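Local coordinates for protein Exo-beta-1,4-mannosidase (Rhizomucor miehei, PDB 4LYP) that probably hydrolyses terminal beta-mannose residues from the non-reducing ends of beta-mannosides, as a secreted fungal glycoside hydrolase of family 5 that also shows transglycosylation activity, at residues I93-V98 / T144-L149; V229-Q234 / K260-A265. All blocks are in the same frame, centred on the assembly; numbering follows the deposited sequence. Where two conformers were deposited one is given.

Contact 1. Residues I93-V98 / T144-L149; sequences INNLRV and TAVMTL
Asn95 and Thr144 meet through a side-chain hydrogen bond, ND2 of Asn95 giving a proton to OG1 of Thr144 at 2.9 Å, with the hydroxyl oxygen lying practically in the plane of the amide. Thr144 turns OG1 between its own backbone N and carbonyl carbon (chi1 57°), which sets the hydroxyl beside the amide; Tyr55 OH is its second partner. The amide is held at its other end as well, since OD1 of Asn95 accepts a bond from Asn388, and its rotation is thereby fixed. CG2 of Val146 comes to within 3.9 Å of that same OD1. Two residue pairs along from Asn95 and Thr144, CG1 of Val146 lies against CG of Arg97 at 4.1 Å. The two segments are neighbouring parallel strands of the TIM barrel, joined in register by a ladder of backbone bonds that runs from Thr144 N to Asn94 O at one end to Thr148 N to Val98 O at the other; helix 125-140 makes the crossover between them. Asn95, Arg97, Thr144 and Val146 share the face turned to the barrel interior. Arg97 runs out extended from CG to NE and passes Thr148 OG1, which stands oblique to its guanidinium, 3.7 Å from NE. Both NE and this hydroxyl bond to Gln234 OE1, while Glu337, Asn237 and Asn61 hold the terminal nitrogens. On the reverse face, CG2 of Val98 packs against SD of Met147 at 3.8 Å, beneath helix 125-140, whose Leu134 touches Val98.

Contact 2. Residues V229-Q234 / K260-A265; sequences VIMSWQ and KHLVSA
With CG placed anti to the carbonyl carbon in both residues, Trp233 (chi1 -64°) and His261 (chi1 -79°) swing their rings together until NE1 of Trp233 lies 2.9 Å from ND1 of His261. The planes of the imidazole and the five-membered indole ring are steeply inclined, at 73°. CG2 of Ile230 sits over one face of the imidazole, 3.9 Å from its centroid, in a CH-pi contact, and NE2 of His261 is bonded to the carbonyl of Asp227, so the ring is fixed from several directions. At the other end Gln234, extended beyond CG, directs NE2 to OG of Ser264 in a nearly straight bond of 2.9 Å that lies in the amide plane; Glu336 is a second acceptor for NE2. Between these ends the parallel strands are joined by Trp233 N to Leu262 O and Ser264 N to Trp233 O, and a water bridges Met231 O and Leu262 N where the direct ladder stops. Phe48 of strand 48-50 touches Met231 and Leu262. Helix 244-257 completes the beta-alpha-beta crossover, its Ile254 packing on Trp233 and Val263, while strand 144-148 flanks 230-234 on its other edge.

Contacts 1 and 2 are successive in the chain and adjacent in the barrel wall, their centres about 9 Å apart. Strands 144-148 and 230-234 join them: Ala145 N lies 2.8 Å from Val229 O, and Ala145 O the same distance from Met231 N, both probable hydrogen bonds. Side chains also meet inside the barrel, where Asn95 ND2 packs 3.4 Å from Met231 SD. Gln234 ties the two through its amide, using OE1 toward contact 1 and NE2 toward contact 2. The Arg97 side chain is about 8 Å from a bound guanidine; one guanidine pocket includes Glu238, a few residues beyond strand 230-234, consistent with the active site lying at the C-terminal ends of the strands, as in other TIM-barrel glycoside hydrolases.

Contact 1. Residues I93-V98 / T144-L149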
loop_
_atom_site.group_PDB
_atom_site.type_symbol
_atom_site.label_atom_id
_atom_site.label_comp_id
_atom_site.label_asym_id
_atom_site.label_seq_id
_atom_site.Cartn_x
_atom_site.Cartn_y
_atom_site.Cartn_z
ATOM N N ILE A 93 -1.877 -8.455 -13.217
ATOM C CA ILE A 93 -1.642 -7.226 -12.427
ATOM C C ILE A 93 -0.847 -6.244 -13.283
ATOM O O ILE A 93 0.194 -6.582 -13.872
ATOM C CB ILE A 93 -0.977 -7.599 -11.077
ATOM C CG1 ILE A 93 -2.007 -8.336 -10.163
ATOM C CG2 ILE A 93 -0.211 -6.449 -10.450
ATOM C CD1 ILE A 93 -1.357 -9.243 -9.105
ATOM N N ASN A 94 -1.274 -4.975 -13.229
ATOM C CA ASN A 94 -0.568 -3.900 -13.928
ATOM C C ASN A 94 -0.011 -2.832 -12.968
ATOM O O ASN A 94 0.600 -1.859 -13.453
ATOM C CB ASN A 94 -1.378 -3.233 -15.026
ATOM C CG ASN A 94 -2.458 -2.317 -14.493
ATOM O OD1 ASN A 94 -2.786 -2.366 -13.278
ATOM N ND2 ASN A 94 -3.084 -1.548 -15.354
ATOM N N ASN A 95 -0.198 -2.963 -11.655
ATOM C CA ASN A 95 0.099 -1.888 -10.740
ATOM C C ASN A 95 0.422 -2.465 -9.378
ATOM O O ASN A 95 -0.331 -3.299 -8.858
ATOM C CB ASN A 95 -1.144 -0.935 -10.614
ATOM C CG ASN A 95 -0.903 0.255 -9.706
ATOM O OD1 ASN A 95 -1.331 0.244 -8.538
ATOM N ND2 ASN A 95 -0.222 1.270 -10.208
ATOM N N LEU A 96 1.617 -2.087 -8.848
ATOM C CA LEU A 96 1.985 -2.500 -7.479
ATOM C C LEU A 96 2.111 -1.250 -6.609
ATOM O O LEU A 96 2.777 -0.280 -6.961
ATOM C CB LEU A 96 3.328 -3.239 -7.420
ATOM C CG LEU A 96 3.390 -4.496 -8.315
ATOM C CD1 LEU A 96 4.761 -5.135 -8.139
ATOM C CD2 LEU A 96 2.288 -5.524 -7.958
ATOM N N ARG A 97 1.432 -1.310 -5.461
ATOM C CA ARG A 97 1.651 -0.328 -4.377
ATOM C C ARG A 97 2.797 -0.864 -3.543
ATOM O O ARG A 97 2.716 -1.980 -3.026
ATOM C CB ARG A 97 0.353 -0.114 -3.607
ATOM C CG ARG A 97 0.525 0.872 -2.470
ATOM C CD ARG A 97 -0.834 1.351 -1.998
ATOM N NE ARG A 97 -0.728 2.193 -0.784
ATOM C CZ ARG A 97 -0.959 1.811 0.464
ATOM N NH1 ARG A 97 -1.143 0.532 0.765
ATOM N NH2 ARG A 97 -0.913 2.724 1.433
ATOM N N VAL A 98 3.868 -0.095 -3.461
ATOM C CA VAL A 98 5.117 -0.539 -2.886
ATOM C C VAL A 98 5.538 0.459 -1.791
ATOM O O VAL A 98 5.096 1.583 -1.761
ATOM C CB VAL A 98 6.219 -0.766 -3.942
ATOM C CG1 VAL A 98 5.716 -1.750 -4.987
ATOM C CG2 VAL A 98 6.679 0.530 -4.542
ATOM N N THR A 144 3.047 -0.359 -13.260
ATOM C CA THR A 144 3.397 0.949 -12.670
ATOM C C THR A 144 3.363 0.822 -11.144
ATOM O O THR A 144 2.738 -0.100 -10.585
ATOM C CB THR A 144 2.426 2.057 -13.102
ATOM O OG1 THR A 144 1.068 1.693 -12.745
ATOM C CG2 THR A 144 2.559 2.333 -14.588
ATOM N N ALA A 145 4.069 1.737 -10.487
ATOM C CA ALA A 145 4.265 1.711 -9.057
ATOM C C ALA A 145 3.583 2.910 -8.388
ATOM O O ALA A 145 3.733 4.062 -8.809
ATOM C CB ALA A 145 5.741 1.767 -8.710
ATOM N N VAL A 146 2.928 2.631 -7.274
ATOM C CA VAL A 146 2.525 3.670 -6.314
ATOM C C VAL A 146 3.597 3.645 -5.209
ATOM O O VAL A 146 3.771 2.597 -4.543
ATOM C CB VAL A 146 1.107 3.425 -5.732
ATOM C CG1 VAL A 146 0.800 4.389 -4.630
ATOM C CG2 VAL A 146 0.083 3.502 -6.869
ATOM N N MET A 147 4.348 4.744 -5.099
ATOM C CA MET A 147 5.552 4.784 -4.240
ATOM C C MET A 147 5.188 5.405 -2.883
ATOM O O MET A 147 5.109 6.629 -2.778
ATOM C CB MET A 147 6.607 5.610 -4.892
ATOM C CG MET A 147 7.176 5.010 -6.208
ATOM S SD MET A 147 8.282 3.631 -5.920
ATOM C CE MET A 147 9.779 4.565 -5.563
ATOM N N THR A 148 4.930 4.575 -1.891
ATOM C CA THR A 148 4.531 5.056 -0.551
ATOM C C THR A 148 5.782 5.572 0.167
ATOM O O THR A 148 6.749 4.821 0.361
ATOM C CB THR A 148 3.828 3.990 0.233
ATOM O OG1 THR A 148 2.733 3.462 -0.576
ATOM C CG2 THR A 148 3.263 4.496 1.538
ATOM N N LEU A 149 5.797 6.870 0.506
ATOM C CA LEU A 149 7.026 7.515 1.012
ATOM C C LEU A 149 7.176 7.476 2.516
ATOM O O LEU A 149 8.242 7.896 3.037
ATOM C CB LEU A 149 7.067 8.945 0.495
ATOM C CG LEU A 149 7.322 9.081 -0.994
ATOM C CD1 LEU A 149 6.833 10.453 -1.476
ATOM C CD2 LEU A 149 8.811 8.907 -1.246
#

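Contact 2. Residues V229-Q234 / K260-A265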
loop_
_atom_site.group_PDB
_atom_site.type_symbol
_atom_site.label_atom_id
_atom_site.label_comp_id
_atom_site.label_asym_id
_atom_site.label_seq_id
_atom_site.Cartn_x
_atom_site.Cartn_y
_atom_site.Cartn_z
ATOM N N VAL A 229 7.595 4.438 -15.060
ATOM C CA VAL A 229 7.135 3.248 -14.327
ATOM C C VAL A 229 6.477 3.655 -13.008
ATOM O O VAL A 229 5.634 2.928 -12.486
ATOM C CB VAL A 229 8.324 2.290 -14.127
ATOM C CG1 VAL A 229 7.970 1.151 -13.187
ATOM C CG2 VAL A 229 8.775 1.737 -15.501
ATOM N N ILE A 230 6.873 4.800 -12.429
ATOM C CA ILE A 230 6.229 5.301 -11.227
ATOM C C ILE A 230 4.930 5.985 -11.657
ATOM O O ILE A 230 4.980 6.988 -12.392
ATOM C CB ILE A 230 7.210 6.220 -10.469
ATOM C CG1 ILE A 230 8.332 5.354 -9.888
ATOM C CG2 ILE A 230 6.454 7.005 -9.380
ATOM C CD1 ILE A 230 9.502 6.158 -9.362
ATOM N N MET A 231 3.802 5.482 -11.165
ATOM C CA MET A 231 2.500 6.106 -11.352
ATOM C C MET A 231 2.337 7.300 -10.438
ATOM O O MET A 231 1.798 8.357 -10.841
ATOM C CB MET A 231 1.396 5.054 -11.090
ATOM C CG MET A 231 0.034 5.726 -10.930
ATOM S SD MET A 231 -1.266 4.479 -10.841
ATOM C CE MET A 231 -2.605 5.414 -10.081
ATOM N N SER A 232 2.639 7.116 -9.169
ATOM C CA SER A 232 2.383 8.181 -8.203
ATOM C C SER A 232 3.363 8.142 -7.045
ATOM O O SER A 232 3.908 7.063 -6.705
ATOM C CB SER A 232 0.927 8.137 -7.687
ATOM O OG SER A 232 0.775 6.954 -6.953
ATOM N N TRP A 233 3.553 9.297 -6.435
ATOM C CA TRP A 233 4.208 9.426 -5.114
ATOM C C TRP A 233 3.102 9.544 -4.104
ATOM O O TRP A 233 2.195 10.361 -4.252
ATOM C CB TRP A 233 5.032 10.695 -5.050
ATOM C CG TRP A 233 6.154 10.656 -6.042
ATOM C CD1 TRP A 233 6.250 11.324 -7.268
ATOM C CD2 TRP A 233 7.355 9.858 -5.954
ATOM N NE1 TRP A 233 7.402 10.952 -7.922
ATOM C CE2 TRP A 233 8.104 10.072 -7.157
ATOM C CE3 TRP A 233 7.870 9.000 -4.966
ATOM C CZ2 TRP A 233 9.305 9.441 -7.388
ATOM C CZ3 TRP A 233 9.063 8.362 -5.204
ATOM C CH2 TRP A 233 9.786 8.598 -6.400
ATOM N N GLN A 234 3.156 8.722 -3.058
ATOM C CA GLN A 234 2.103 8.716 -2.023
ATOM C C GLN A 234 2.685 9.212 -0.721
ATOM O O GLN A 234 3.724 8.689 -0.271
ATOM C CB GLN A 234 1.504 7.328 -1.912
ATOM C CG GLN A 234 0.448 7.238 -0.817
ATOM C CD GLN A 234 -0.275 5.936 -1.006
ATOM O OE1 GLN A 234 0.178 4.885 -0.484
ATOM N NE2 GLN A 234 -1.379 5.942 -1.775
ATOM N N LYS A 260 6.263 15.661 -13.068
ATOM C CA LYS A 260 5.618 14.814 -14.053
ATOM C C LYS A 260 4.684 13.760 -13.449
ATOM O O LYS A 260 3.968 13.112 -14.199
ATOM C CB LYS A 260 6.671 14.077 -14.883
ATOM C CG LYS A 260 7.547 15.056 -15.703
ATOM C CD LYS A 260 8.657 14.345 -16.436
ATOM C CE LYS A 260 9.447 15.328 -17.335
ATOM N NZ LYS A 260 8.514 16.100 -18.189
ATOM N N HIS A 261 4.723 13.574 -12.114
ATOM C CA HIS A 261 4.015 12.449 -11.467
ATOM C C HIS A 261 2.783 12.874 -10.711
ATOM O O HIS A 261 2.721 13.962 -10.116
ATOM C CB HIS A 261 5.008 11.788 -10.507
ATOM C CG HIS A 261 5.983 10.875 -11.178
ATOM N ND1 HIS A 261 7.305 10.815 -10.797
ATOM C CD2 HIS A 261 5.784 9.908 -12.133
ATOM C CE1 HIS A 261 7.897 9.871 -11.512
ATOM N NE2 HIS A 261 6.983 9.276 -12.331
ATOM N N LEU A 262 1.860 11.957 -10.646
ATOM C CA LEU A 262 0.704 12.053 -9.749
ATOM C C LEU A 262 1.113 11.971 -8.272
ATOM O O LEU A 262 2.142 11.358 -7.943
ATOM C CB LEU A 262 -0.286 10.948 -10.076
ATOM C CG LEU A 262 -0.810 10.937 -11.502
ATOM C CD1 LEU A 262 -1.766 9.738 -11.709
ATOM C CD2 LEU A 262 -1.500 12.274 -11.858
ATOM N N VAL A 263 0.264 12.540 -7.425
ATOM C CA VAL A 263 0.446 12.528 -5.980
ATOM C C VAL A 263 -0.800 12.012 -5.332
ATOM O O VAL A 263 -1.943 12.430 -5.660
ATOM C CB VAL A 263 0.840 13.929 -5.455
ATOM C CG1 VAL A 263 1.046 13.909 -3.936
ATOM C CG2 VAL A 263 2.087 14.421 -6.159
ATOM N N SER A 264 -0.606 11.148 -4.340
ATOM C CA SER A 264 -1.662 10.565 -3.544
ATOM C C SER A 264 -1.456 10.748 -2.045
ATOM O O SER A 264 -0.325 10.919 -1.599
ATOM C CB SER A 264 -1.607 8.988 -3.853
ATOM O OG SER A 264 -2.470 8.273 -3.024
ATOM N N ALA A 265 -2.559 10.746 -1.265
ATOM C CA ALA A 265 -2.518 10.964 0.156
ATOM C C ALA A 265 -2.356 9.710 0.988
ATOM O O ALA A 265 -2.012 9.813 2.165
ATOM C CB ALA A 265 -3.782 11.677 0.587
HETATM O O HOH W 1 2.466 9.897 -13.007
#